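Local structure of RRNA methyltransferase (Streptomyces viridochromogenes, 1O9G) at residues F31-A36 and L66-L71; L55-P58 and Y64-T67; T37-R42 and V171-L176. The protein methylates N1 of a single guanine in 23S ribosomal RNA, using S-adenosyl-L-methionine as methyl donor, and so confers resistance to the orthosomycin antibiotic avilamycin. The protein carries 3 engineered substitutions. All coordinates share one frame; numbering follows the deposited sequence.

Contact 1. Residues F31-A36 and L66-L71; sequences FPVRLA and LTVLGL
Leu69 drives one branch of its side chain against the backbone and methyl of Ala36, and this is the tight part of the contact. Its CD2 lies 3.6 Å from Ala36 O and 4.1 Å from Ala36 CB, so that a single methyl covers both the carbonyl and the side chain of the last residue of 31-36. The torsion chi1 of Leu69 (-66°) puts CG beside its own backbone N, and from there CD2 reaches across to the other helix. One turn nearer the start of helix 33-45 the packing is lighter: Val33 CG1 meets Val68 CG1 at 4.1 Å, and the same Val68 methyl also borders Val33 CG2. The two valines approach at a slant, branch against branch. The backbones run close, 7.0 Å between Val33 CA and Val68 CA, so short side chains bridge the gap, and the interface, 165 Å² in all, is purely apolar apart from the Ala36 carbonyl.

The outer side of 31-36 is quite different. Pro32, the N-cap residue, is exposed; its carbonyl accepts the Ala36 N-H in the first helical turn. Arg34 takes no part in the contact and is partly exposed, its guanidinium held by Ala7 O and by a cation-pi contact with Tyr4. Phe31, by contrast, is buried, with CD of the adjacent Pro32 near the rim of one face of its ring.

Helix 33-45 thus lies beside helix 64-72, with Leu65 and Leu72 of the latter extending the apolar seam through Ala36 and Val33. Leu22 of a loop covers Val68, the far flank of helix 64-72 packs on Leu97 of helix 87-98, and strand 235-241 reaches Phe31 and Leu35 through Arg235.

Contact 2. Residues L55-P58 and Y64-T67; sequences LWDP and YLLT
Asp57 and Leu66 mark the closest backbone approach, 6.6 Å between their CA atoms, where the end of strand 53-57 passes the first turns of helix 64-72. Leu66 spans most of that gap. With CG anti to its backbone N (chi1 -176°), it projects toward the strand, and its CD1 settles 3.6 Å from Leu55 CD2 and 3.8 Å from Leu55 CG. The two leucines run past each other in opposite directions, so their ends overlap alongside instead of meeting head on. The same Leu66 methyl also comes within 4.2 Å of Asp57 CB, filling the space between alternate residues of the strand.

Beside this apolar contact the carboxylate of Asp57 is linked to the helix by water. A water molecule donates to Asp57 OD2 at 2.8 Å and accepts from Leu66 N at 3.0 Å, satisfying a buried peptide N-H near the start of the helix. The other oxygen, OD1, is gripped by Thr174 OG1 of the adjoining strand and by Cys59 N, so the whole carboxylate is fixed in rotation.

Trp56 points to the opposite side of the strand, with Pro58 CB near the rim of one ring face and NE1 bonded to Ser83 OG. The strand, the short turn holding Ser62 and Gly63, and the helix open a right-handed beta-alpha-beta unit completed by strand 77-84. This is the Rossmann-like arrangement of class I methyltransferases, in which the glycine-containing turn after the first strand forms the first conserved sequence motif and commonly binds S-adenosylmethionine, probably also here.

Contact 3. Residues T37-R42 and V171-L176; sequences TEIFQR and VVLTDL
The ring of Phe40 meets Leu173 at its edge: Leu173 CD1 lies near the ring plane, while the ring of His73 packs against Phe40 with the planes at about 50°. The guanidinium of Arg42 belongs to another side of the helix, where Glu38 OE2 sits at its edge, 2.7 Å from Arg42 NE and in the guanidinium plane. That bond arrives on the anti side of the carboxylate.

Toward the strand, Leu173 does nearly all the work. Its CD1 enters between two consecutive helix residues, 3.7 Å from Phe40 CA and 3.8 Å from Ile39 CG2, and lies 3.9 Å from Phe40 CB. Because chi1 of Phe40 is 180°, CG stands anti to the backbone N, and the ring turns its edge, not a face, to the methyl. Leu65 and Leu69 of helix 64-72 close around Leu173 as well.

Chemically the helix is divided. Its polar side chains bond elsewhere: Glu38 to backbone N-H groups of Arg5, His6 and Ala7, and Arg42 also to Glu228, a salt bridge that ties the helix to edge strand 228-232 of the sheet. Between 37-42 and strand 171-175 themselves, burial of hydrocarbon alone makes the join.

The three contacts share one layer on one face of the sheet, their centres 8 to 9 Å apart. Contacts 1 and 2 both use helix 64-72 and meet where Ala36 CB lies 3.6 Å from Leu65 CD1. Contacts 1 and 3 both use helix 33-45, and Leu69 CD1 comes within 3.9 Å of Leu173 CD1, so that the two helices and strand 171-175 converge on one apolar core. Contacts 2 and 3 are joined through neighbouring parallel strands, with a probable hydrogen bond of 2.9 Å from Trp56 N to Val171 O. The C-terminal ends of these strands, at Asp57 and Asp175, lie on the side where relatives of this fold bind S-adenosylmethionine.

Contact 1. Residues F31-A36 and L66-L71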
ATOM      1  N   PHE A  31      -8.471   3.703   0.250  1.00 20.01           N
ATOM      2  CA  PHE A  31      -8.114   3.470   1.632  1.00 18.61           C
ATOM      3  C   PHE A  31      -7.927   4.856   2.264  1.00 17.46           C
ATOM      4  O   PHE A  31      -7.375   5.731   1.626  1.00 17.51           O
ATOM      5  CB  PHE A  31      -6.807   2.680   1.700  1.00 17.51           C
ATOM      6  CG  PHE A  31      -6.552   2.082   3.037  1.00 16.55           C
ATOM      7  CD1 PHE A  31      -7.055   0.842   3.365  1.00 20.41           C
ATOM      8  CD2 PHE A  31      -5.819   2.782   3.984  1.00 16.54           C
ATOM      9  CE1 PHE A  31      -6.873   0.314   4.632  1.00 20.74           C
ATOM     10  CE2 PHE A  31      -5.597   2.234   5.245  1.00 17.92           C
ATOM     11  CZ  PHE A  31      -6.097   1.009   5.555  1.00 20.55           C
ATOM     12  N   PRO A  32      -8.343   5.084   3.511  1.00 18.21           N
ATOM     13  CA  PRO A  32      -8.144   6.413   4.112  1.00 19.11           C
ATOM     14  C   PRO A  32      -6.670   6.767   4.259  1.00 18.41           C
ATOM     15  O   PRO A  32      -5.924   5.978   4.820  1.00 17.27           O
ATOM     16  CB  PRO A  32      -8.798   6.304   5.492  1.00 19.99           C
ATOM     17  CG  PRO A  32      -9.519   5.062   5.500  1.00 22.40           C
ATOM     18  CD  PRO A  32      -9.036   4.164   4.422  1.00 18.38           C
ATOM     19  N   VAL A  33      -6.264   7.922   3.750  1.00 16.92           N
ATOM     20  CA  VAL A  33      -4.877   8.349   3.808  1.00 16.07           C
ATOM     21  C   VAL A  33      -4.364   8.395   5.243  1.00 17.08           C
ATOM     22  O   VAL A  33      -3.263   7.946   5.527  1.00 16.56           O
ATOM     23  CB  VAL A  33      -4.692   9.708   3.126  1.00 18.12           C
ATOM     24  CG1 VAL A  33      -3.277  10.207   3.292  1.00 18.49           C
ATOM     25  CG2 VAL A  33      -5.062   9.588   1.619  1.00 19.06           C
ATOM     26  N   ARG A  34      -5.162   8.931   6.156  1.00 17.85           N
ATOM     27  CA  ARG A  34      -4.681   9.059   7.523  1.00 19.35           C
ATOM     28  C   ARG A  34      -4.350   7.702   8.147  1.00 17.96           C
ATOM     29  O   ARG A  34      -3.349   7.551   8.851  1.00 18.84           O
ATOM     30  CB  ARG A  34      -5.702   9.800   8.374  1.00 21.79           C
ATOM     31  CG  ARG A  34      -5.225  10.103   9.760  1.00 24.16           C
ATOM     32  CD  ARG A  34      -6.213  10.854  10.591  1.00 29.95           C
ATOM     33  NE  ARG A  34      -5.572  11.428  11.765  1.00 31.90           N
ATOM     34  CZ  ARG A  34      -6.232  12.029  12.747  1.00 39.39           C
ATOM     35  NH1 ARG A  34      -7.556  12.138  12.702  1.00 43.12           N
ATOM     36  NH2 ARG A  34      -5.573  12.528  13.784  1.00 42.91           N
ATOM     37  N   LEU A  35      -5.192   6.721   7.904  1.00 17.41           N
ATOM     38  CA  LEU A  35      -4.969   5.393   8.429  1.00 16.77           C
ATOM     39  C   LEU A  35      -3.773   4.758   7.727  1.00 15.72           C
ATOM     40  O   LEU A  35      -2.988   4.036   8.346  1.00 15.59           O
ATOM     41  CB  LEU A  35      -6.228   4.535   8.292  1.00 18.69           C
ATOM     42  CG  LEU A  35      -6.146   3.133   8.853  1.00 19.24           C
ATOM     43  CD1 LEU A  35      -5.711   3.153  10.318  1.00 20.32           C
ATOM     44  CD2 LEU A  35      -7.475   2.422   8.718  1.00 20.78           C
ATOM     45  N   ALA A  36      -3.637   4.994   6.434  1.00 15.43           N
ATOM     46  CA  ALA A  36      -2.480   4.442   5.702  1.00 14.50           C
ATOM     47  C   ALA A  36      -1.166   4.905   6.310  1.00 14.37           C
ATOM     48  O   ALA A  36      -0.261   4.097   6.569  1.00 14.04           O
ATOM     49  CB  ALA A  36      -2.533   4.817   4.244  1.00 14.87           C
ATOM     50  N   LEU A  66      -0.620   1.737  -2.142  1.00 11.08           N
ATOM     51  CA  LEU A  66       0.818   1.767  -2.294  1.00 10.35           C
ATOM     52  C   LEU A  66       1.275   3.087  -2.864  1.00 10.16           C
ATOM     53  O   LEU A  66       2.308   3.589  -2.466  1.00 11.16           O
ATOM     54  CB  LEU A  66       1.286   0.585  -3.161  1.00 10.19           C
ATOM     55  CG  LEU A  66       2.800   0.437  -3.316  1.00 10.59           C
ATOM     56  CD1 LEU A  66       3.457   0.143  -1.981  1.00 11.34           C
ATOM     57  CD2 LEU A  66       3.101  -0.642  -4.288  1.00 12.54           C
ATOM     58  N   THR A  67       0.487   3.659  -3.755  1.00 10.26           N
ATOM     59  CA  THR A  67       0.877   4.906  -4.395  1.00 10.40           C
ATOM     60  C   THR A  67       0.772   6.076  -3.411  1.00 11.42           C
ATOM     61  O   THR A  67       1.663   6.948  -3.373  1.00 11.39           O
ATOM     62  CB  THR A  67       0.035   5.163  -5.644  1.00 10.69           C
ATOM     63  OG1 THR A  67       0.251   4.097  -6.597  1.00 11.11           O
ATOM     64  CG2 THR A  67       0.465   6.426  -6.340  1.00 11.90           C
ATOM     65  N   VAL A  68      -0.276   6.100  -2.581  1.00 10.65           N
ATOM     66  CA  VAL A  68      -0.408   7.073  -1.479  1.00 11.41           C
ATOM     67  C   VAL A  68       0.850   7.013  -0.616  1.00 10.57           C
ATOM     68  O   VAL A  68       1.448   8.039  -0.322  1.00 12.50           O
ATOM     69  CB  VAL A  68      -1.661   6.828  -0.607  1.00 12.37           C
ATOM     70  CG1 VAL A  68      -1.575   7.505   0.754  1.00 16.16           C
ATOM     71  CG2 VAL A  68      -2.864   7.264  -1.365  1.00 13.42           C
ATOM     72  N   LEU A  69       1.255   5.808  -0.222  1.00 10.40           N
ATOM     73  CA  LEU A  69       2.408   5.682   0.636  1.00 11.21           C
ATOM     74  C   LEU A  69       3.684   6.092  -0.052  1.00 11.19           C
ATOM     75  O   LEU A  69       4.542   6.753   0.527  1.00 12.34           O
ATOM     76  CB  LEU A  69       2.516   4.297   1.188  1.00 11.31           C
ATOM     77  CG  LEU A  69       1.380   3.930   2.142  1.00 11.76           C
ATOM     78  CD1 LEU A  69       1.471   2.431   2.444  1.00 14.13           C
ATOM     79  CD2 LEU A  69       1.448   4.764   3.432  1.00 13.55           C
ATOM     80  N   GLY A  70       3.815   5.709  -1.320  1.00 10.70           N
ATOM     81  CA  GLY A  70       4.973   6.039  -2.117  1.00 11.39           C
ATOM     82  C   GLY A  70       5.210   7.542  -2.228  1.00 12.52           C
ATOM     83  O   GLY A  70       6.336   8.011  -2.086  1.00 13.09           O
ATOM     84  N   LEU A  71       4.147   8.312  -2.450  1.00 12.43           N
ATOM     85  CA  LEU A  71       4.242   9.760  -2.544  1.00 13.56           C
ATOM     86  C   LEU A  71       4.389  10.393  -1.164  1.00 15.03           C
ATOM     87  O   LEU A  71       5.285  11.178  -0.910  1.00 15.91           O
ATOM     88  CB  LEU A  71       3.054  10.358  -3.313  1.00 13.73           C
ATOM     89  CG  LEU A  71       2.945   9.960  -4.791  1.00 13.91           C
ATOM     90  CD1 LEU A  71       1.626  10.427  -5.379  1.00 14.58           C
ATOM     91  CD2 LEU A  71       4.126  10.481  -5.564  1.00 14.26           C
TER

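Contact 2. Residues L55-P58 and Y64-T67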
ATOM      1  N   LEU A  55       9.258  -1.229   0.380  1.00 11.08           N
ATOM      2  CA  LEU A  55       7.870  -1.530   0.743  1.00 10.96           C
ATOM      3  C   LEU A  55       7.190  -2.339  -0.358  1.00 10.38           C
ATOM      4  O   LEU A  55       7.252  -1.961  -1.523  1.00 10.63           O
ATOM      5  CB  LEU A  55       7.123  -0.230   0.942  1.00 11.20           C
ATOM      6  CG  LEU A  55       5.599  -0.236   1.134  1.00 11.68           C
ATOM      7  CD1 LEU A  55       5.218  -0.941   2.353  1.00 12.91           C
ATOM      8  CD2 LEU A  55       5.006   1.161   1.096  1.00 12.08           C
ATOM      9  N   TRP A  56       6.522  -3.432   0.041  1.00 10.33           N
ATOM     10  CA  TRP A  56       5.843  -4.333  -0.874  1.00 10.18           C
ATOM     11  C   TRP A  56       4.370  -4.434  -0.478  1.00  9.84           C
ATOM     12  O   TRP A  56       4.049  -4.691   0.683  1.00 10.75           O
ATOM     13  CB  TRP A  56       6.489  -5.701  -0.768  1.00 10.20           C
ATOM     14  CG  TRP A  56       5.971  -6.817  -1.630  1.00 11.37           C
ATOM     15  CD1 TRP A  56       5.222  -6.744  -2.766  1.00 11.46           C
ATOM     16  CD2 TRP A  56       6.274  -8.206  -1.434  1.00 11.86           C
ATOM     17  NE1 TRP A  56       5.030  -8.003  -3.280  1.00 12.75           N
ATOM     18  CE2 TRP A  56       5.647  -8.920  -2.481  1.00 12.04           C
ATOM     19  CE3 TRP A  56       6.954  -8.921  -0.445  1.00 13.17           C
ATOM     20  CZ2 TRP A  56       5.713 -10.297  -2.588  1.00 13.31           C
ATOM     21  CZ3 TRP A  56       7.020 -10.321  -0.556  1.00 12.62           C
ATOM     22  CH2 TRP A  56       6.406 -10.980  -1.619  1.00 14.94           C
ATOM     23  N   ASP A  57       3.496  -4.302  -1.484  1.00 10.26           N
ATOM     24  CA  ASP A  57       2.091  -4.616  -1.359  1.00 10.17           C
ATOM     25  C   ASP A  57       1.792  -5.780  -2.301  1.00 10.32           C
ATOM     26  O   ASP A  57       1.706  -5.594  -3.521  1.00 10.90           O
ATOM     27  CB  ASP A  57       1.225  -3.422  -1.691  1.00  9.48           C
ATOM     28  CG  ASP A  57      -0.226  -3.666  -1.415  1.00 11.29           C
ATOM     29  OD1 ASP A  57      -0.645  -4.852  -1.289  1.00 12.52           O
ATOM     30  OD2 ASP A  57      -1.018  -2.708  -1.288  1.00 12.74           O
ATOM     31  N   PRO A  58       1.717  -6.996  -1.745  1.00 11.40           N
ATOM     32  CA  PRO A  58       1.488  -8.231  -2.513  1.00 11.88           C
ATOM     33  C   PRO A  58       0.023  -8.551  -2.814  1.00 12.80           C
ATOM     34  O   PRO A  58      -0.272  -9.596  -3.410  1.00 14.88           O
ATOM     35  CB  PRO A  58       2.071  -9.314  -1.610  1.00 13.30           C
ATOM     36  CG  PRO A  58       1.756  -8.830  -0.228  1.00 13.22           C
ATOM     37  CD  PRO A  58       1.945  -7.318  -0.326  1.00 12.39           C
ATOM     38  N   TYR A  64      -3.849   2.061  -5.266  1.00 10.24           N
ATOM     39  CA  TYR A  64      -4.043   3.364  -4.658  1.00 11.20           C
ATOM     40  C   TYR A  64      -3.262   3.426  -3.349  1.00 11.50           C
ATOM     41  O   TYR A  64      -2.594   4.428  -3.060  1.00 11.63           O
ATOM     42  CB  TYR A  64      -5.544   3.600  -4.421  1.00 10.57           C
ATOM     43  CG  TYR A  64      -5.801   4.836  -3.635  1.00 11.74           C
ATOM     44  CD1 TYR A  64      -5.805   6.078  -4.255  1.00 12.10           C
ATOM     45  CD2 TYR A  64      -6.045   4.775  -2.275  1.00 12.64           C
ATOM     46  CE1 TYR A  64      -5.990   7.244  -3.522  1.00 12.59           C
ATOM     47  CE2 TYR A  64      -6.263   5.933  -1.526  1.00 13.64           C
ATOM     48  CZ  TYR A  64      -6.245   7.156  -2.153  1.00 13.44           C
ATOM     49  OH  TYR A  64      -6.430   8.315  -1.442  1.00 14.69           O
ATOM     50  N   LEU A  65      -3.392   2.404  -2.507  1.00 11.36           N
ATOM     51  CA  LEU A  65      -2.755   2.399  -1.210  1.00 10.94           C
ATOM     52  C   LEU A  65      -1.233   2.547  -1.314  1.00 10.65           C
ATOM     53  O   LEU A  65      -0.619   3.383  -0.649  1.00 10.70           O
ATOM     54  CB  LEU A  65      -3.153   1.166  -0.399  1.00 11.52           C
ATOM     55  CG  LEU A  65      -2.497   0.947   0.956  1.00 12.81           C
ATOM     56  CD1 LEU A  65      -2.635   2.165   1.884  1.00 14.24           C
ATOM     57  CD2 LEU A  65      -3.096  -0.307   1.608  1.00 13.51           C
ATOM     58  N   LEU A  66      -0.620   1.737  -2.142  1.00 11.08           N
ATOM     59  CA  LEU A  66       0.818   1.767  -2.294  1.00 10.35           C
ATOM     60  C   LEU A  66       1.275   3.087  -2.864  1.00 10.16           C
ATOM     61  O   LEU A  66       2.308   3.589  -2.466  1.00 11.16           O
ATOM     62  CB  LEU A  66       1.286   0.585  -3.161  1.00 10.19           C
ATOM     63  CG  LEU A  66       2.800   0.437  -3.316  1.00 10.59           C
ATOM     64  CD1 LEU A  66       3.457   0.143  -1.981  1.00 11.34           C
ATOM     65  CD2 LEU A  66       3.101  -0.642  -4.288  1.00 12.54           C
ATOM     66  N   THR A  67       0.487   3.659  -3.755  1.00 10.26           N
ATOM     67  CA  THR A  67       0.877   4.906  -4.395  1.00 10.40           C
ATOM     68  C   THR A  67       0.772   6.076  -3.411  1.00 11.42           C
ATOM     69  O   THR A  67       1.663   6.948  -3.373  1.00 11.39           O
ATOM     70  CB  THR A  67       0.035   5.163  -5.644  1.00 10.69           C
ATOM     71  OG1 THR A  67       0.251   4.097  -6.597  1.00 11.11           O
ATOM     72  CG2 THR A  67       0.465   6.426  -6.340  1.00 11.90           C
TER
HETATM   73  O   HOH W   1      -1.874  -0.820  -3.153  1.00 13.54           O

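Contact 3. Residues T37-R42 and V171-L176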
ATOM      1  N   THR A  37      -1.064   6.195   6.564  1.00 15.24           N
ATOM      2  CA  THR A  37       0.186   6.747   7.080  1.00 15.34           C
ATOM      3  C   THR A  37       0.403   6.315   8.545  1.00 15.84           C
ATOM      4  O   THR A  37       1.525   6.072   8.945  1.00 16.19           O
ATOM      5  CB  THR A  37       0.253   8.249   6.867  1.00 17.37           C
ATOM      6  OG1 THR A  37       1.543   8.710   7.279  1.00 20.93           O
ATOM      7  CG2 THR A  37      -0.724   8.996   7.695  1.00 18.41           C
ATOM      8  N   GLU A  38      -0.670   6.147   9.313  1.00 15.96           N
ATOM      9  CA  GLU A  38      -0.572   5.659  10.687  1.00 16.21           C
ATOM     10  C   GLU A  38       0.004   4.244  10.714  1.00 14.97           C
ATOM     11  O   GLU A  38       0.920   3.956  11.465  1.00 16.58           O
ATOM     12  CB  GLU A  38      -1.941   5.697  11.379  1.00 18.61           C
ATOM     13  CG  GLU A  38      -1.960   5.152  12.803  1.00 19.79           C
ATOM     14  CD  GLU A  38      -1.269   6.034  13.831  1.00 21.71           C
ATOM     15  OE1 GLU A  38      -1.040   7.227  13.570  1.00 22.92           O
ATOM     16  OE2 GLU A  38      -0.970   5.532  14.937  1.00 25.14           O
ATOM     17  N   ILE A  39      -0.527   3.357   9.892  1.00 14.33           N
ATOM     18  CA  ILE A  39      -0.086   1.976   9.882  1.00 14.32           C
ATOM     19  C   ILE A  39       1.379   1.934   9.418  1.00 13.48           C
ATOM     20  O   ILE A  39       2.195   1.235  10.013  1.00 14.99           O
ATOM     21  CB  ILE A  39      -0.987   1.080   8.982  1.00 14.01           C
ATOM     22  CG1 ILE A  39      -2.415   1.006   9.516  1.00 15.80           C
ATOM     23  CG2 ILE A  39      -0.373  -0.297   8.871  1.00 13.98           C
ATOM     24  CD1 ILE A  39      -3.427   0.412   8.547  1.00 16.09           C
ATOM     25  N   PHE A  40       1.694   2.650   8.341  1.00 13.08           N
ATOM     26  CA  PHE A  40       3.045   2.629   7.791  1.00 13.53           C
ATOM     27  C   PHE A  40       4.065   3.125   8.825  1.00 13.24           C
ATOM     28  O   PHE A  40       5.129   2.526   9.010  1.00 13.91           O
ATOM     29  CB  PHE A  40       3.132   3.444   6.490  1.00 14.23           C
ATOM     30  CG  PHE A  40       4.489   3.467   5.880  1.00 15.46           C
ATOM     31  CD1 PHE A  40       5.019   2.328   5.331  1.00 16.08           C
ATOM     32  CD2 PHE A  40       5.253   4.625   5.878  1.00 16.42           C
ATOM     33  CE1 PHE A  40       6.262   2.334   4.772  1.00 17.21           C
ATOM     34  CE2 PHE A  40       6.496   4.647   5.311  1.00 18.54           C
ATOM     35  CZ  PHE A  40       7.008   3.503   4.762  1.00 18.28           C
ATOM     36  N   GLN A  41       3.736   4.212   9.515  1.00 14.58           N
ATOM     37  CA  GLN A  41       4.632   4.759  10.531  1.00 15.68           C
ATOM     38  C   GLN A  41       4.788   3.819  11.729  1.00 15.22           C
ATOM     39  O   GLN A  41       5.869   3.704  12.279  1.00 17.16           O
ATOM     40  CB  GLN A  41       4.199   6.168  10.937  1.00 16.93           C
ATOM     41  CG  GLN A  41       4.370   7.171   9.809  1.00 17.97           C
ATOM     42  CD  GLN A  41       4.076   8.575  10.243  1.00 22.25           C
ATOM     43  OE1 GLN A  41       4.785   9.104  11.101  1.00 26.06           O
ATOM     44  NE2 GLN A  41       3.016   9.162   9.707  1.00 24.92           N
ATOM     45  N   ARG A  42       3.723   3.103  12.095  1.00 15.08           N
ATOM     46  CA  ARG A  42       3.829   2.089  13.130  1.00 15.38           C
ATOM     47  C   ARG A  42       4.774   0.958  12.704  1.00 14.90           C
ATOM     48  O   ARG A  42       5.532   0.430  13.514  1.00 16.21           O
ATOM     49  CB  ARG A  42       2.457   1.503  13.518  1.00 16.41           C
ATOM     50  CG  ARG A  42       1.619   2.468  14.349  1.00 17.87           C
ATOM     51  CD  ARG A  42       0.225   1.962  14.629  1.00 20.04           C
ATOM     52  NE  ARG A  42      -0.587   2.889  15.421  1.00 21.22           N
ATOM     53  CZ  ARG A  42      -1.304   2.556  16.482  1.00 24.10           C
ATOM     54  NH1 ARG A  42      -1.292   1.329  16.973  1.00 24.88           N
ATOM     55  NH2 ARG A  42      -2.044   3.479  17.066  1.00 27.66           N
ATOM     56  N   VAL A 171       9.151  -3.869   4.747  1.00 11.55           N
ATOM     57  CA  VAL A 171       7.769  -3.719   5.158  1.00 11.86           C
ATOM     58  C   VAL A 171       6.886  -4.275   4.063  1.00 10.88           C
ATOM     59  O   VAL A 171       7.076  -3.955   2.886  1.00 11.23           O
ATOM     60  CB  VAL A 171       7.400  -2.240   5.447  1.00 12.22           C
ATOM     61  CG1 VAL A 171       5.929  -2.095   5.847  1.00 12.21           C
ATOM     62  CG2 VAL A 171       8.310  -1.650   6.545  1.00 11.92           C
ATOM     63  N   VAL A 172       5.943  -5.110   4.468  1.00 11.29           N
ATOM     64  CA  VAL A 172       4.789  -5.467   3.659  1.00 12.23           C
ATOM     65  C   VAL A 172       3.595  -4.754   4.293  1.00 13.13           C
ATOM     66  O   VAL A 172       3.415  -4.779   5.500  1.00 13.43           O
ATOM     67  CB  VAL A 172       4.557  -6.962   3.670  1.00 14.18           C
ATOM     68  CG1 VAL A 172       3.139  -7.293   3.117  1.00 14.60           C
ATOM     69  CG2 VAL A 172       5.647  -7.663   2.912  1.00 16.90           C
ATOM     70  N   LEU A 173       2.772  -4.129   3.462  1.00 12.35           N
ATOM     71  CA  LEU A 173       1.569  -3.458   3.959  1.00 12.66           C
ATOM     72  C   LEU A 173       0.498  -3.699   2.918  1.00 12.82           C
ATOM     73  O   LEU A 173       0.660  -3.339   1.765  1.00 14.04           O
ATOM     74  CB  LEU A 173       1.823  -1.977   4.223  1.00 13.23           C
ATOM     75  CG  LEU A 173       0.781  -1.187   5.011  1.00 15.00           C
ATOM     76  CD1 LEU A 173       1.406   0.084   5.591  1.00 16.71           C
ATOM     77  CD2 LEU A 173      -0.428  -0.825   4.188  1.00 15.55           C
ATOM     78  N   THR A 174      -0.583  -4.355   3.328  1.00 13.21           N
ATOM     79  CA  THR A 174      -1.644  -4.671   2.410  1.00 14.19           C
ATOM     80  C   THR A 174      -3.017  -4.691   3.075  1.00 14.77           C
ATOM     81  O   THR A 174      -3.157  -5.020   4.231  1.00 14.38           O
ATOM     82  CB  THR A 174      -1.313  -5.991   1.697  1.00 15.30           C
ATOM     83  OG1 THR A 174      -2.137  -6.137   0.543  1.00 19.13           O
ATOM     84  CG2 THR A 174      -1.548  -7.193   2.610  1.00 18.91           C
ATOM     85  N   ASP A 175      -4.007  -4.306   2.290  1.00 15.50           N
ATOM     86  CA  ASP A 175      -5.405  -4.373   2.631  1.00 16.88           C
ATOM     87  C   ASP A 175      -5.909  -5.669   2.033  1.00 17.84           C
ATOM     88  O   ASP A 175      -5.785  -5.904   0.823  1.00 20.31           O
ATOM     89  CB  ASP A 175      -6.126  -3.157   2.022  1.00 17.88           C
ATOM     90  CG  ASP A 175      -7.551  -3.003   2.477  1.00 19.54           C
ATOM     91  OD1 ASP A 175      -7.940  -3.538   3.535  1.00 21.53           O
ATOM     92  OD2 ASP A 175      -8.374  -2.359   1.789  1.00 22.34           O
ATOM     93  N   LEU A 176      -6.468  -6.533   2.859  1.00 19.32           N
ATOM     94  CA  LEU A 176      -6.764  -7.891   2.409  1.00 21.46           C
ATOM     95  C   LEU A 176      -7.831  -7.855   1.320  1.00 22.53           C
ATOM     96  O   LEU A 176      -8.757  -7.042   1.381  1.00 22.84           O
ATOM     97  CB  LEU A 176      -7.150  -8.790   3.583  1.00 22.94           C
ATOM     98  CG  LEU A 176      -6.029  -9.076   4.592  1.00 23.33           C
ATOM     99  CD1 LEU A 176      -6.485  -9.920   5.760  1.00 29.02           C
ATOM    100  CD2 LEU A 176      -4.809  -9.707   3.899  1.00 24.14           C
TER